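Local coordinates for protein cadherin-23 (Mus musculus, PDB 5VH2) that probably works as a calcium-dependent adhesion protein in hearing and mechanotransduction, with tandem extracellular cadherin repeats joined by ion-binding linkers, at residues E109-S114 / V135-I140; R47-A52 / N82-D87; L18-G23 / L71-K76; Q11-L16 / S27-R32. The protein carries 1 engineered substitution. One frame throughout, in Å; residues are numbered along the deposited sequence.

Contact 1: residues E109-S114 / V135-I140; sequences EAVQFS and VQAYDI. Engineered in segment 135-140: Asp139 (natural residue Ser). With NA (sodium ion), chain H; CA (calcium ion), chain G.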
loop_
_atom_site.group_PDB
_atom_site.type_symbol
_atom_site.label_atom_id
_atom_site.label_comp_id
_atom_site.label_asym_id
_atom_site.label_seq_id
_atom_site.Cartn_x
_atom_site.Cartn_y
_atom_site.Cartn_z
ATOM N N GLU A 109 1.963 -3.200 1.891
ATOM C CA GLU A 109 3.311 -2.821 1.459
ATOM C C GLU A 109 4.333 -3.194 2.512
ATOM O O GLU A 109 3.971 -3.475 3.639
ATOM C CB GLU A 109 3.420 -1.316 1.164
ATOM C CG GLU A 109 2.479 -0.785 0.113
ATOM C CD GLU A 109 2.809 -1.267 -1.274
ATOM O OE1 GLU A 109 2.028 -0.963 -2.185
ATOM O OE2 GLU A 109 3.835 -1.943 -1.453
ATOM N N ALA A 110 5.612 -3.136 2.121
ATOM C CA ALA A 110 6.720 -3.576 2.961
ATOM C C ALA A 110 7.140 -2.464 3.934
ATOM O O ALA A 110 6.281 -1.697 4.410
ATOM C CB ALA A 110 7.887 -4.045 2.084
ATOM N N VAL A 111 8.430 -2.402 4.266
ATOM C CA VAL A 111 8.940 -1.516 5.296
ATOM C C VAL A 111 10.346 -1.078 4.909
ATOM O O VAL A 111 11.138 -1.917 4.450
ATOM C CB VAL A 111 9.099 -2.300 6.597
ATOM C CG1 VAL A 111 9.684 -1.403 7.663
ATOM C CG2 VAL A 111 7.766 -2.904 7.024
ATOM N N GLN A 112 10.673 0.197 5.144
ATOM C CA GLN A 112 12.052 0.700 4.961
ATOM C C GLN A 112 12.762 0.888 6.304
ATOM O O GLN A 112 12.122 1.261 7.283
ATOM C CB GLN A 112 12.059 2.061 4.271
ATOM C CG GLN A 112 11.305 2.161 2.970
ATOM C CD GLN A 112 11.238 3.590 2.497
ATOM O OE1 GLN A 112 12.152 4.085 1.834
ATOM N NE2 GLN A 112 10.154 4.278 2.848
ATOM N N PHE A 113 14.083 0.708 6.311
ATOM C CA PHE A 113 14.935 0.952 7.481
ATOM C C PHE A 113 15.580 2.333 7.404
ATOM O O PHE A 113 15.619 2.937 6.353
ATOM C CB PHE A 113 16.053 -0.102 7.551
ATOM C CG PHE A 113 15.559 -1.471 7.874
ATOM C CD1 PHE A 113 15.406 -1.863 9.196
ATOM C CD2 PHE A 113 15.192 -2.346 6.875
ATOM C CE1 PHE A 113 14.932 -3.128 9.528
ATOM C CE2 PHE A 113 14.710 -3.615 7.191
ATOM C CZ PHE A 113 14.587 -4.006 8.520
ATOM N N SER A 114 16.157 2.797 8.510
ATOM C CA SER A 114 16.760 4.126 8.561
ATOM C C SER A 114 18.184 4.167 7.963
ATOM O O SER A 114 18.735 5.259 7.761
ATOM C CB SER A 114 16.757 4.646 9.983
ATOM O OG SER A 114 17.375 3.726 10.857
ATOM N N VAL A 135 18.026 -0.307 15.745
ATOM C CA VAL A 135 17.432 -0.519 14.424
ATOM C C VAL A 135 16.063 0.122 14.479
ATOM O O VAL A 135 15.342 -0.060 15.445
ATOM C CB VAL A 135 17.274 -2.003 14.067
ATOM C CG1 VAL A 135 16.525 -2.178 12.742
ATOM C CG2 VAL A 135 18.644 -2.670 14.030
ATOM N N GLN A 136 15.747 0.887 13.436
ATOM C CA GLN A 136 14.511 1.628 13.337
ATOM C C GLN A 136 14.026 1.480 11.909
ATOM O O GLN A 136 14.809 1.602 10.968
ATOM C CB GLN A 136 14.727 3.119 13.661
ATOM C CG GLN A 136 14.868 3.419 15.132
ATOM C CD GLN A 136 15.223 4.883 15.396
ATOM O OE1 GLN A 136 16.392 5.210 15.660
ATOM N NE2 GLN A 136 14.225 5.773 15.324
ATOM N N ALA A 137 12.727 1.250 11.771
ATOM C CA ALA A 137 12.117 1.001 10.483
ATOM C C ALA A 137 10.738 1.668 10.401
ATOM O O ALA A 137 10.130 2.024 11.417
ATOM C CB ALA A 137 12.049 -0.494 10.215
ATOM N N TYR A 138 10.280 1.880 9.172
ATOM C CA TYR A 138 9.191 2.811 8.885
ATOM C C TYR A 138 8.237 2.183 7.888
ATOM O O TYR A 138 8.571 2.023 6.700
ATOM C CB TYR A 138 9.741 4.116 8.341
ATOM C CG TYR A 138 10.722 4.740 9.273
ATOM C CD1 TYR A 138 12.057 4.375 9.243
ATOM C CD2 TYR A 138 10.313 5.666 10.229
ATOM C CE1 TYR A 138 12.956 4.926 10.128
ATOM C CE2 TYR A 138 11.224 6.269 11.071
ATOM C CZ TYR A 138 12.540 5.885 11.014
ATOM O OH TYR A 138 13.450 6.404 11.886
ATOM N N ASP A 139 7.066 1.791 8.388
ATOM C CA ASP A 139 6.048 1.162 7.565
ATOM C C ASP A 139 5.758 2.040 6.345
ATOM O O ASP A 139 5.249 3.161 6.471
ATOM C CB ASP A 139 4.771 0.987 8.396
ATOM C CG ASP A 139 3.625 0.439 7.616
ATOM O OD1 ASP A 139 3.884 -0.289 6.639
ATOM O OD2 ASP A 139 2.475 0.729 8.012
ATOM N N ILE A 140 6.059 1.502 5.166
ATOM C CA ILE A 140 5.716 2.169 3.910
ATOM C C ILE A 140 4.250 2.583 3.889
ATOM O O ILE A 140 3.948 3.687 3.487
ATOM C CB ILE A 140 6.040 1.278 2.689
ATOM C CG1 ILE A 140 7.570 1.167 2.508
ATOM C CG2 ILE A 140 5.390 1.824 1.422
ATOM C CD1 ILE A 140 8.013 0.051 1.583
HETATM NA NA NA H . 4.223 -1.828 5.308
HETATM CA CA CA G . -0.148 -0.232 -1.771
#

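Contact 2: residues R47-A52 / N82-D87; sequences RILSGA and NVSATD. With CA (calcium ion), chain E.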
loop_
_atom_site.group_PDB
_atom_site.type_symbol
_atom_site.label_atom_id
_atom_site.label_comp_id
_atom_site.label_asym_id
_atom_site.label_seq_id
_atom_site.Cartn_x
_atom_site.Cartn_y
_atom_site.Cartn_z
ATOM N N ARG A 47 -19.935 5.805 -21.726
ATOM C CA ARG A 47 -18.538 5.795 -22.124
ATOM C C ARG A 47 -17.691 6.692 -21.208
ATOM O O ARG A 47 -18.125 7.782 -20.814
ATOM C CB ARG A 47 -18.416 6.284 -23.566
ATOM C CG ARG A 47 -17.007 6.069 -24.095
ATOM C CD ARG A 47 -16.704 6.834 -25.380
ATOM N NE ARG A 47 -16.145 6.010 -26.458
ATOM C CZ ARG A 47 -16.354 6.236 -27.765
ATOM N NH1 ARG A 47 -17.086 7.291 -28.173
ATOM N NH2 ARG A 47 -15.810 5.437 -28.681
ATOM N N ILE A 48 -16.480 6.236 -20.879
ATOM C CA ILE A 48 -15.475 7.065 -20.213
ATOM C C ILE A 48 -14.607 7.793 -21.227
ATOM O O ILE A 48 -14.003 7.151 -22.051
ATOM C CB ILE A 48 -14.573 6.197 -19.322
ATOM C CG1 ILE A 48 -15.419 5.552 -18.198
ATOM C CG2 ILE A 48 -13.454 7.032 -18.696
ATOM C CD1 ILE A 48 -14.807 4.349 -17.551
ATOM N N LEU A 49 -14.537 9.122 -21.149
ATOM C CA LEU A 49 -13.735 9.950 -22.079
ATOM C C LEU A 49 -12.316 10.183 -21.593
ATOM O O LEU A 49 -11.418 10.396 -22.407
ATOM C CB LEU A 49 -14.381 11.321 -22.288
ATOM C CG LEU A 49 -15.809 11.341 -22.838
ATOM C CD1 LEU A 49 -16.342 12.756 -22.884
ATOM C CD2 LEU A 49 -15.932 10.689 -24.210
ATOM N N SER A 50 -12.127 10.230 -20.269
ATOM C CA SER A 50 -10.795 10.438 -19.686
ATOM C C SER A 50 -10.760 10.067 -18.205
ATOM O O SER A 50 -11.794 10.086 -17.529
ATOM C CB SER A 50 -10.366 11.916 -19.833
ATOM O OG SER A 50 -11.168 12.774 -19.017
ATOM N N GLY A 51 -9.560 9.788 -17.694
ATOM C CA GLY A 51 -9.294 9.865 -16.255
ATOM C C GLY A 51 -9.268 8.531 -15.542
ATOM O O GLY A 51 -8.976 8.457 -14.358
ATOM N N ALA A 52 -9.562 7.461 -16.261
ATOM C CA ALA A 52 -9.584 6.141 -15.648
ATOM C C ALA A 52 -8.190 5.546 -15.577
ATOM O O ALA A 52 -7.939 4.623 -14.813
ATOM C CB ALA A 52 -10.520 5.245 -16.444
ATOM N N ASN A 82 -14.186 11.242 -16.630
ATOM C CA ASN A 82 -15.210 11.984 -17.371
ATOM C C ASN A 82 -16.037 10.991 -18.117
ATOM O O ASN A 82 -15.477 10.188 -18.898
ATOM C CB ASN A 82 -14.579 12.903 -18.403
ATOM C CG ASN A 82 -14.157 14.228 -17.823
ATOM O OD1 ASN A 82 -13.370 14.282 -16.906
ATOM N ND2 ASN A 82 -14.665 15.311 -18.375
ATOM N N VAL A 83 -17.364 11.065 -17.932
ATOM C CA VAL A 83 -18.266 10.099 -18.578
ATOM C C VAL A 83 -19.229 10.819 -19.518
ATOM O O VAL A 83 -19.718 11.913 -19.193
ATOM C CB VAL A 83 -19.044 9.307 -17.519
ATOM C CG1 VAL A 83 -20.006 8.325 -18.157
ATOM C CG2 VAL A 83 -18.089 8.531 -16.634
ATOM N N SER A 84 -19.516 10.204 -20.664
ATOM C CA SER A 84 -20.541 10.713 -21.577
ATOM C C SER A 84 -21.702 9.703 -21.712
ATOM O O SER A 84 -21.514 8.464 -21.586
ATOM C CB SER A 84 -19.938 11.018 -22.942
ATOM O OG SER A 84 -19.662 9.821 -23.665
ATOM N N ALA A 85 -22.903 10.236 -21.959
ATOM C CA ALA A 85 -24.028 9.425 -22.362
ATOM C C ALA A 85 -24.516 9.990 -23.667
ATOM O O ALA A 85 -24.882 11.149 -23.759
ATOM C CB ALA A 85 -25.118 9.483 -21.320
ATOM N N THR A 86 -24.547 9.151 -24.677
ATOM C CA THR A 86 -24.917 9.549 -26.018
ATOM C C THR A 86 -26.237 8.865 -26.353
ATOM O O THR A 86 -26.334 7.651 -26.211
ATOM C CB THR A 86 -23.823 9.066 -26.962
ATOM O OG1 THR A 86 -22.576 9.604 -26.537
ATOM C CG2 THR A 86 -24.070 9.502 -28.338
ATOM N N ASP A 87 -27.274 9.602 -26.749
ATOM C CA ASP A 87 -28.509 8.916 -27.188
ATOM C C ASP A 87 -28.322 8.174 -28.524
ATOM O O ASP A 87 -27.319 8.368 -29.216
ATOM C CB ASP A 87 -29.774 9.793 -27.142
ATOM C CG ASP A 87 -29.754 10.942 -28.101
ATOM O OD1 ASP A 87 -28.828 11.014 -28.923
ATOM O OD2 ASP A 87 -30.682 11.801 -27.980
HETATM CA CA CA E . -32.620 12.355 -27.359
#

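Contact 3: residues L18-G23 / L71-K76; sequences LRETAG and LDYETK. With CA (calcium ion), chain G; CA (calcium ion), chain F.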
loop_
_atom_site.group_PDB
_atom_site.type_symbol
_atom_site.label_atom_id
_atom_site.label_comp_id
_atom_site.label_asym_id
_atom_site.label_seq_id
_atom_site.Cartn_x
_atom_site.Cartn_y
_atom_site.Cartn_z
ATOM N N LEU A 18 -12.764 3.232 -1.620
ATOM C CA LEU A 18 -12.630 1.982 -2.350
ATOM C C LEU A 18 -11.335 1.323 -1.903
ATOM O O LEU A 18 -10.268 1.926 -1.962
ATOM C CB LEU A 18 -12.577 2.246 -3.853
ATOM C CG LEU A 18 -12.394 1.072 -4.815
ATOM C CD1 LEU A 18 -13.601 0.172 -4.771
ATOM C CD2 LEU A 18 -12.218 1.547 -6.238
ATOM N N ARG A 19 -11.440 0.080 -1.452
ATOM C CA ARG A 19 -10.292 -0.624 -0.899
ATOM C C ARG A 19 -9.232 -0.783 -1.997
ATOM O O ARG A 19 -9.539 -1.326 -3.064
ATOM C CB ARG A 19 -10.737 -2.001 -0.395
ATOM C CG ARG A 19 -11.762 -1.965 0.741
ATOM C CD ARG A 19 -12.251 -3.315 1.178
ATOM N NE ARG A 19 -11.181 -4.162 1.702
ATOM C CZ ARG A 19 -11.378 -5.274 2.416
ATOM N NH1 ARG A 19 -12.606 -5.701 2.744
ATOM N NH2 ARG A 19 -10.336 -5.981 2.840
ATOM N N GLU A 20 -8.005 -0.322 -1.756
ATOM C CA GLU A 20 -6.960 -0.377 -2.802
ATOM C C GLU A 20 -6.631 -1.805 -3.235
ATOM O O GLU A 20 -6.258 -2.021 -4.392
ATOM C CB GLU A 20 -5.678 0.383 -2.406
ATOM C CG GLU A 20 -4.919 -0.256 -1.273
ATOM C CD GLU A 20 -3.495 0.245 -1.104
ATOM O OE1 GLU A 20 -2.766 0.448 -2.112
ATOM O OE2 GLU A 20 -3.093 0.394 0.070
ATOM N N THR A 21 -6.813 -2.767 -2.327
ATOM C CA THR A 21 -6.599 -4.189 -2.654
ATOM C C THR A 21 -7.835 -4.866 -3.242
ATOM O O THR A 21 -7.877 -6.091 -3.354
ATOM C CB THR A 21 -6.141 -5.025 -1.423
ATOM O OG1 THR A 21 -7.160 -5.048 -0.418
ATOM C CG2 THR A 21 -4.844 -4.484 -0.837
ATOM N N ALA A 22 -8.843 -4.089 -3.634
ATOM C CA ALA A 22 -10.004 -4.650 -4.322
ATOM C C ALA A 22 -9.597 -5.456 -5.555
ATOM O O ALA A 22 -8.625 -5.114 -6.240
ATOM C CB ALA A 22 -10.975 -3.550 -4.707
ATOM N N GLY A 23 -10.334 -6.537 -5.804
ATOM C CA GLY A 23 -10.078 -7.420 -6.937
ATOM C C GLY A 23 -10.606 -6.854 -8.241
ATOM O O GLY A 23 -11.381 -5.906 -8.255
ATOM N N LEU A 71 -5.297 -1.815 -8.173
ATOM C CA LEU A 71 -5.178 -0.451 -7.696
ATOM C C LEU A 71 -4.038 -0.372 -6.709
ATOM O O LEU A 71 -3.528 -1.405 -6.273
ATOM C CB LEU A 71 -6.484 0.040 -7.063
ATOM C CG LEU A 71 -7.700 -0.026 -7.980
ATOM C CD1 LEU A 71 -8.970 0.064 -7.140
ATOM C CD2 LEU A 71 -7.635 1.105 -8.992
ATOM N N ASP A 72 -3.583 0.863 -6.474
ATOM C CA ASP A 72 -2.516 1.113 -5.534
ATOM C C ASP A 72 -2.617 2.524 -4.927
ATOM O O ASP A 72 -2.413 3.553 -5.621
ATOM C CB ASP A 72 -1.187 0.880 -6.240
ATOM C CG ASP A 72 -0.003 0.889 -5.296
ATOM O OD1 ASP A 72 -0.193 0.869 -4.042
ATOM O OD2 ASP A 72 1.128 0.895 -5.838
ATOM N N TYR A 73 -2.919 2.572 -3.626
ATOM C CA TYR A 73 -2.924 3.827 -2.878
ATOM C C TYR A 73 -1.595 4.560 -3.002
ATOM O O TYR A 73 -1.549 5.777 -3.230
ATOM C CB TYR A 73 -3.205 3.558 -1.413
ATOM C CG TYR A 73 -3.370 4.801 -0.585
ATOM C CD1 TYR A 73 -4.600 5.438 -0.502
ATOM C CD2 TYR A 73 -2.318 5.327 0.136
ATOM C CE1 TYR A 73 -4.777 6.580 0.259
ATOM C CE2 TYR A 73 -2.485 6.482 0.905
ATOM C CZ TYR A 73 -3.723 7.107 0.954
ATOM O OH TYR A 73 -3.936 8.245 1.690
ATOM N N GLU A 74 -0.521 3.795 -2.896
ATOM C CA GLU A 74 0.836 4.332 -2.932
ATOM C C GLU A 74 1.290 4.796 -4.310
ATOM O O GLU A 74 2.301 5.458 -4.399
ATOM C CB GLU A 74 1.828 3.290 -2.394
ATOM C CG GLU A 74 1.869 3.130 -0.859
ATOM C CD GLU A 74 0.650 2.421 -0.260
ATOM O OE1 GLU A 74 0.290 2.759 0.888
ATOM O OE2 GLU A 74 0.048 1.528 -0.910
ATOM N N THR A 75 0.577 4.458 -5.382
ATOM C CA THR A 75 0.850 5.029 -6.725
ATOM C C THR A 75 -0.150 6.119 -7.124
ATOM O O THR A 75 0.226 7.063 -7.801
ATOM C CB THR A 75 0.822 3.957 -7.820
ATOM O OG1 THR A 75 1.782 2.951 -7.516
ATOM C CG2 THR A 75 1.127 4.582 -9.216
ATOM N N LYS A 76 -1.421 5.963 -6.743
ATOM C CA LYS A 76 -2.406 7.021 -7.010
ATOM C C LYS A 76 -3.586 6.909 -6.043
ATOM O O LYS A 76 -4.251 5.885 -5.952
ATOM C CB LYS A 76 -2.888 6.942 -8.470
ATOM C CG LYS A 76 -3.626 8.160 -8.986
ATOM C CD LYS A 76 -3.787 8.060 -10.489
ATOM C CE LYS A 76 -5.069 8.716 -11.008
ATOM N NZ LYS A 76 -5.043 10.218 -11.031
HETATM CA CA CA G . -0.148 -0.232 -1.771
HETATM CA CA CA F . -1.273 0.669 1.363
#

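Contact 4: residues Q11-L16 / S27-R32; sequences QQYNRL and SVIVVR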
loop_
_atom_site.group_PDB
_atom_site.type_symbol
_atom_site.label_atom_id
_atom_site.label_comp_id
_atom_site.label_asym_id
_atom_site.label_seq_id
_atom_site.Cartn_x
_atom_site.Cartn_y
_atom_site.Cartn_z
ATOM N N GLN A 11 -24.248 15.425 -11.215
ATOM C CA GLN A 11 -23.147 16.118 -11.901
ATOM C C GLN A 11 -21.771 15.474 -11.630
ATOM O O GLN A 11 -20.987 15.257 -12.557
ATOM C CB GLN A 11 -23.109 17.600 -11.507
ATOM C CG GLN A 11 -24.078 18.438 -12.314
ATOM C CD GLN A 11 -23.798 19.928 -12.230
ATOM O OE1 GLN A 11 -24.298 20.572 -11.338
ATOM N NE2 GLN A 11 -23.068 20.490 -13.197
ATOM N N GLN A 12 -21.477 15.249 -10.350
ATOM C CA GLN A 12 -20.294 14.481 -9.942
ATOM C C GLN A 12 -20.778 13.313 -9.090
ATOM O O GLN A 12 -21.443 13.517 -8.064
ATOM C CB GLN A 12 -19.281 15.327 -9.153
ATOM C CG GLN A 12 -17.961 14.596 -8.916
ATOM C CD GLN A 12 -17.068 15.264 -7.856
ATOM O OE1 GLN A 12 -16.491 16.353 -8.063
ATOM N NE2 GLN A 12 -16.964 14.627 -6.713
ATOM N N TYR A 13 -20.468 12.094 -9.534
ATOM C CA TYR A 13 -20.689 10.921 -8.692
ATOM C C TYR A 13 -19.481 10.711 -7.777
ATOM O O TYR A 13 -18.349 11.109 -8.129
ATOM C CB TYR A 13 -20.926 9.680 -9.543
ATOM C CG TYR A 13 -22.232 9.672 -10.318
ATOM C CD1 TYR A 13 -22.325 10.230 -11.586
ATOM C CD2 TYR A 13 -23.368 9.047 -9.797
ATOM C CE1 TYR A 13 -23.514 10.176 -12.319
ATOM C CE2 TYR A 13 -24.572 9.000 -10.494
ATOM C CZ TYR A 13 -24.639 9.552 -11.761
ATOM O OH TYR A 13 -25.821 9.466 -12.466
ATOM N N ASN A 14 -19.724 10.081 -6.632
ATOM C CA ASN A 14 -18.698 9.874 -5.618
ATOM C C ASN A 14 -18.653 8.445 -5.154
ATOM O O ASN A 14 -19.662 7.898 -4.680
ATOM C CB ASN A 14 -18.952 10.737 -4.386
ATOM C CG ASN A 14 -18.628 12.184 -4.619
ATOM O OD1 ASN A 14 -17.666 12.515 -5.302
ATOM N ND2 ASN A 14 -19.427 13.061 -4.040
ATOM N N ARG A 15 -17.469 7.851 -5.265
ATOM C CA ARG A 15 -17.163 6.630 -4.532
ATOM C C ARG A 15 -15.911 6.818 -3.667
ATOM O O ARG A 15 -14.791 6.884 -4.194
ATOM C CB ARG A 15 -16.938 5.477 -5.500
ATOM C CG ARG A 15 -16.517 4.172 -4.816
ATOM C CD ARG A 15 -17.510 3.744 -3.753
ATOM N NE ARG A 15 -17.088 2.550 -3.048
ATOM C CZ ARG A 15 -17.138 1.318 -3.544
ATOM N NH1 ARG A 15 -16.753 0.295 -2.784
ATOM N NH2 ARG A 15 -17.489 1.102 -4.806
ATOM N N LEU A 16 -16.102 6.877 -2.355
ATOM C CA LEU A 16 -15.031 7.178 -1.401
ATOM C C LEU A 16 -14.629 5.916 -0.648
ATOM O O LEU A 16 -15.487 5.123 -0.239
ATOM C CB LEU A 16 -15.471 8.253 -0.403
ATOM C CG LEU A 16 -16.209 9.450 -1.034
ATOM C CD1 LEU A 16 -16.785 10.416 -0.021
ATOM C CD2 LEU A 16 -15.298 10.147 -2.031
ATOM N N SER A 27 -17.348 -3.839 -8.199
ATOM C CA SER A 27 -18.292 -2.771 -8.512
ATOM C C SER A 27 -17.818 -1.461 -7.877
ATOM O O SER A 27 -17.527 -1.417 -6.669
ATOM C CB SER A 27 -19.672 -3.160 -7.974
ATOM O OG SER A 27 -20.177 -4.287 -8.678
ATOM N N VAL A 28 -17.747 -0.418 -8.690
ATOM C CA VAL A 28 -17.260 0.882 -8.238
ATOM C C VAL A 28 -18.415 1.851 -7.945
ATOM O O VAL A 28 -18.549 2.337 -6.817
ATOM C CB VAL A 28 -16.302 1.466 -9.276
ATOM C CG1 VAL A 28 -15.747 2.822 -8.870
ATOM C CG2 VAL A 28 -15.190 0.473 -9.511
ATOM N N ILE A 29 -19.240 2.110 -8.952
ATOM C CA ILE A 29 -20.440 2.916 -8.793
ATOM C C ILE A 29 -21.292 2.770 -10.050
ATOM O O ILE A 29 -20.755 2.465 -11.113
ATOM C CB ILE A 29 -20.100 4.422 -8.561
ATOM C CG1 ILE A 29 -21.380 5.232 -8.298
ATOM C CG2 ILE A 29 -19.341 4.998 -9.753
ATOM C CD1 ILE A 29 -21.151 6.488 -7.530
ATOM N N VAL A 30 -22.602 2.989 -9.933
ATOM C CA VAL A 30 -23.487 2.955 -11.104
ATOM C C VAL A 30 -23.934 4.352 -11.519
ATOM O O VAL A 30 -24.490 5.110 -10.694
ATOM C CB VAL A 30 -24.723 2.063 -10.903
ATOM C CG1 VAL A 30 -25.572 2.520 -9.709
ATOM C CG2 VAL A 30 -25.523 1.985 -12.208
ATOM N N VAL A 31 -23.686 4.680 -12.792
ATOM C CA VAL A 31 -24.185 5.955 -13.325
ATOM C C VAL A 31 -25.510 5.726 -14.050
ATOM O O VAL A 31 -25.850 4.601 -14.427
ATOM C CB VAL A 31 -23.167 6.687 -14.256
ATOM C CG1 VAL A 31 -21.906 7.046 -13.479
ATOM C CG2 VAL A 31 -22.821 5.851 -15.478
ATOM N N ARG A 32 -26.235 6.811 -14.238
ATOM C CA ARG A 32 -27.526 6.737 -14.896
ATOM C C ARG A 32 -27.895 8.081 -15.528
ATOM O O ARG A 32 -27.919 9.119 -14.835
ATOM C CB ARG A 32 -28.630 6.284 -13.924
ATOM C CG ARG A 32 -29.768 5.666 -14.713
ATOM C CD ARG A 32 -31.079 5.474 -13.987
ATOM N NE ARG A 32 -32.126 5.449 -15.005
ATOM C CZ ARG A 32 -33.434 5.437 -14.744
ATOM N NH1 ARG A 32 -33.894 5.493 -13.482
ATOM N NH2 ARG A 32 -34.294 5.452 -15.765
#

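Contact 1: residues E109-S114 / V135-I140
Phe113 and Ala137 pair across a short antiparallel ladder, 111-113 against 137-139, at the edge of one sheet in the C-terminal cadherin repeat. Val111, Phe113 and Ala137 turn to one face, toward the strands 184-192 and 200-209; Gln112 and Tyr138 occupy the other. The Phe113 ring offers an edge: its CE1 lies 3.7 Å from Val135 CG1, which sits near the ring plane, while Ala137 CB approaches the same ring obliquely. Val111 reaches this methyl with CG1, held anti to its own backbone N (chi1 178°). On the far face Tyr138 also uses a ring edge, CE1 meeting Ser114 CB at 3.8 Å. Ile140 closes the ion-binding end: CG2 touches Glu109 CB, CD1 points to Ala110 CB, and the side chain crosses that of Gln112 at about a right angle, Ile140 CG1 meeting Gln112 CG at 3.9 Å. Trimming Ile140 to an alanine would probably strip Gln112 CG and Ala110 CB of their apolar partner and thin the packing on Glu109 CB. Glu109 sends OE1 the other way, to a calcium ion. The engineered Asp139 binds sodium through OD1 (2.1 Å), its carboxylate also held by Asn144; Asp141 and Asp193 complete the site with Glu109 O. Ala110 O binds the same sodium ion at 2.2 Å. That carbonyl oxygen also accepts a hydrogen bond from Ile140 N, at 3.3 Å.

Contact 2: residues R47-A52 / N82-D87
Arg47 and Ser84 form a hydrogen-bonded antiparallel pair, Ile48 and Val83 the non-hydrogen-bonded pair beside it, and the short strand axes pass 4.5 Å apart with 138° between their directions before the register slips by one residue in a beta bulge. The slip falls at Leu49, whose psi of -31° departs from the extended form. Asn82 therefore bonds to two successive residues, its O accepting Leu49 N (2.7 Å) and its N donating to Ser50 O (2.8 Å). The bulge swings the Leu49 side chain over Ser84, CD1 lying 4.0 Å from Ser84 CB and CD2 beside Ser84 OG. Arg47 CB reaches the same hydroxyl, 3.8 Å from Ser84 OG, from a direction roughly perpendicular to that of Leu49 CD2, and the long arginine chain then leads off toward the surface. At the bulged end Ser50 OG lies against Asn82 CB (3.5 Å), while its approach to Asn82 OD1 has too poor an angle for a bond. On the opposite face Ile48 CG1 and Val83 CG2 come together loosely at 4.3 Å, and both residues continue onto Ile58 of the facing sheet; Val83 also meets Phe8. Farther along the same segment, Asp87 OD2 binds a calcium ion at 2.1 Å together with Glu4, Asp35, Asp37 and Gly41. Edge strand 44-50 thus pairs with strand 78-87 in one sheet of the Greek-key beta sandwich of a cadherin repeat, with the calcium site of Asp87 near one end.

Contact 3: residues L18-G23 / L71-K76
Glu20 pushes its carboxylate into the 71-76 loop, and the contact is dense there. OE1 of Glu20 accepts Tyr73 N at 2.6 Å, met from 54° above the carboxylate plane, and also binds one calcium ion at 2.7 Å. OE2 of Glu20 holds a second calcium ion at 2.2 Å. The Glu74 side chain crosses that of Glu20 at about a right angle, the two carboxylate planes 31° apart, and Glu74 OE2 bridges both ions. Asp72 adds OD1 to the first ion; an Asx turn from that oxygen to Glu74 N and a bond from Thr75 OG1 to Asp72 OD2 fix its rotation. Three acids so close would probably repel one another but for the metals between them. Beside the carboxylates Leu18 CD2 meets Leu71 CD1 at 3.7 Å, the two side chains crossing at about a right angle. The outer side is loose: Tyr73 packs CB on Glu20 while its ring turns to Asn105, and Arg19 and Thr21, in the type I turn that carries Glu20, point off into exposed positions. Glu20 and the Asp72-Tyr73-Glu74 run correspond to the XEX and DRE motifs of cadherin linkers. Leu18 and Leu71 both rest on Leu103 of strand 94-104, alongside strand 12-19, and the linker leaving strand 94-104 supplies Asn105, Glu106, Asp108 and Glu109, with Asp141 of the next repeat, to complete the two sites.

Contact 4: residues Q11-L16 / S27-R32
Tyr13 lays one ring face over Val31, whose CG1 sits 3.6 Å above the Tyr13 ring plane, displaced toward the rim. This is a CH-pi contact, the methyl 19° off the ring normal. The ring reaches it with CG anti to the carbonyl carbon (chi1 -68°), running along the 27-32 segment until the hydroxyl meets the backbone: Arg32 N donates to Tyr13 OH at 3.2 Å, and Thr9 is a further partner of the same oxygen. A phenylalanine in its place would keep the face over Val31 but would probably leave Arg32 N and Thr9 without their shared mate. At the root of the side chain, Ile29 CD1 touches Tyr13 CB (3.8 Å), the two side chains crossing at about a right angle, and reaches on to Asn14 O. Arg15 takes the other end of the segment. Its chain bends at chi2 (56°) and folds CG and CD over the Val28 carbonyl, bringing NH2 to two acceptors, Ser27 O at 3.1 Å and Val28 O at 2.6 Å, both at the guanidinium edge and near its plane. One nitrogen thus grips two consecutive carbonyls. The strands run antiparallel with axes 7.3 Å apart, too far to form a ladder, because they belong to opposite sheets of the cadherin sandwich: strand 12-19 pairs with 94-104, strand 27-34 with 7-8 and 64-67, and Phe8 touches both Tyr13 and Val31.

Contacts 2, 3 and 4 belong to the N-terminal cadherin repeat, contact 1 to the C-terminal one. Contacts 2 and 4 lie closest, centres about 12 Å apart, and contacts 2, 3 and 4 all reach the sheet of strands 12-19, 94-104, 78-87 and 44-50. Along the chain contact 4 opens first, contact 3 crosses both it and contact 2, and contact 1 follows after all have closed. Contact 3 lies at the linker end of the N-terminal repeat, about 20 Å centre to centre from contact 1; the two share a calcium ion, which brings Glu109 near Asp72 and Glu74. The shared ion joins the linker ends of the two repeats, consistent with a calcium-stiffened adhesive rod.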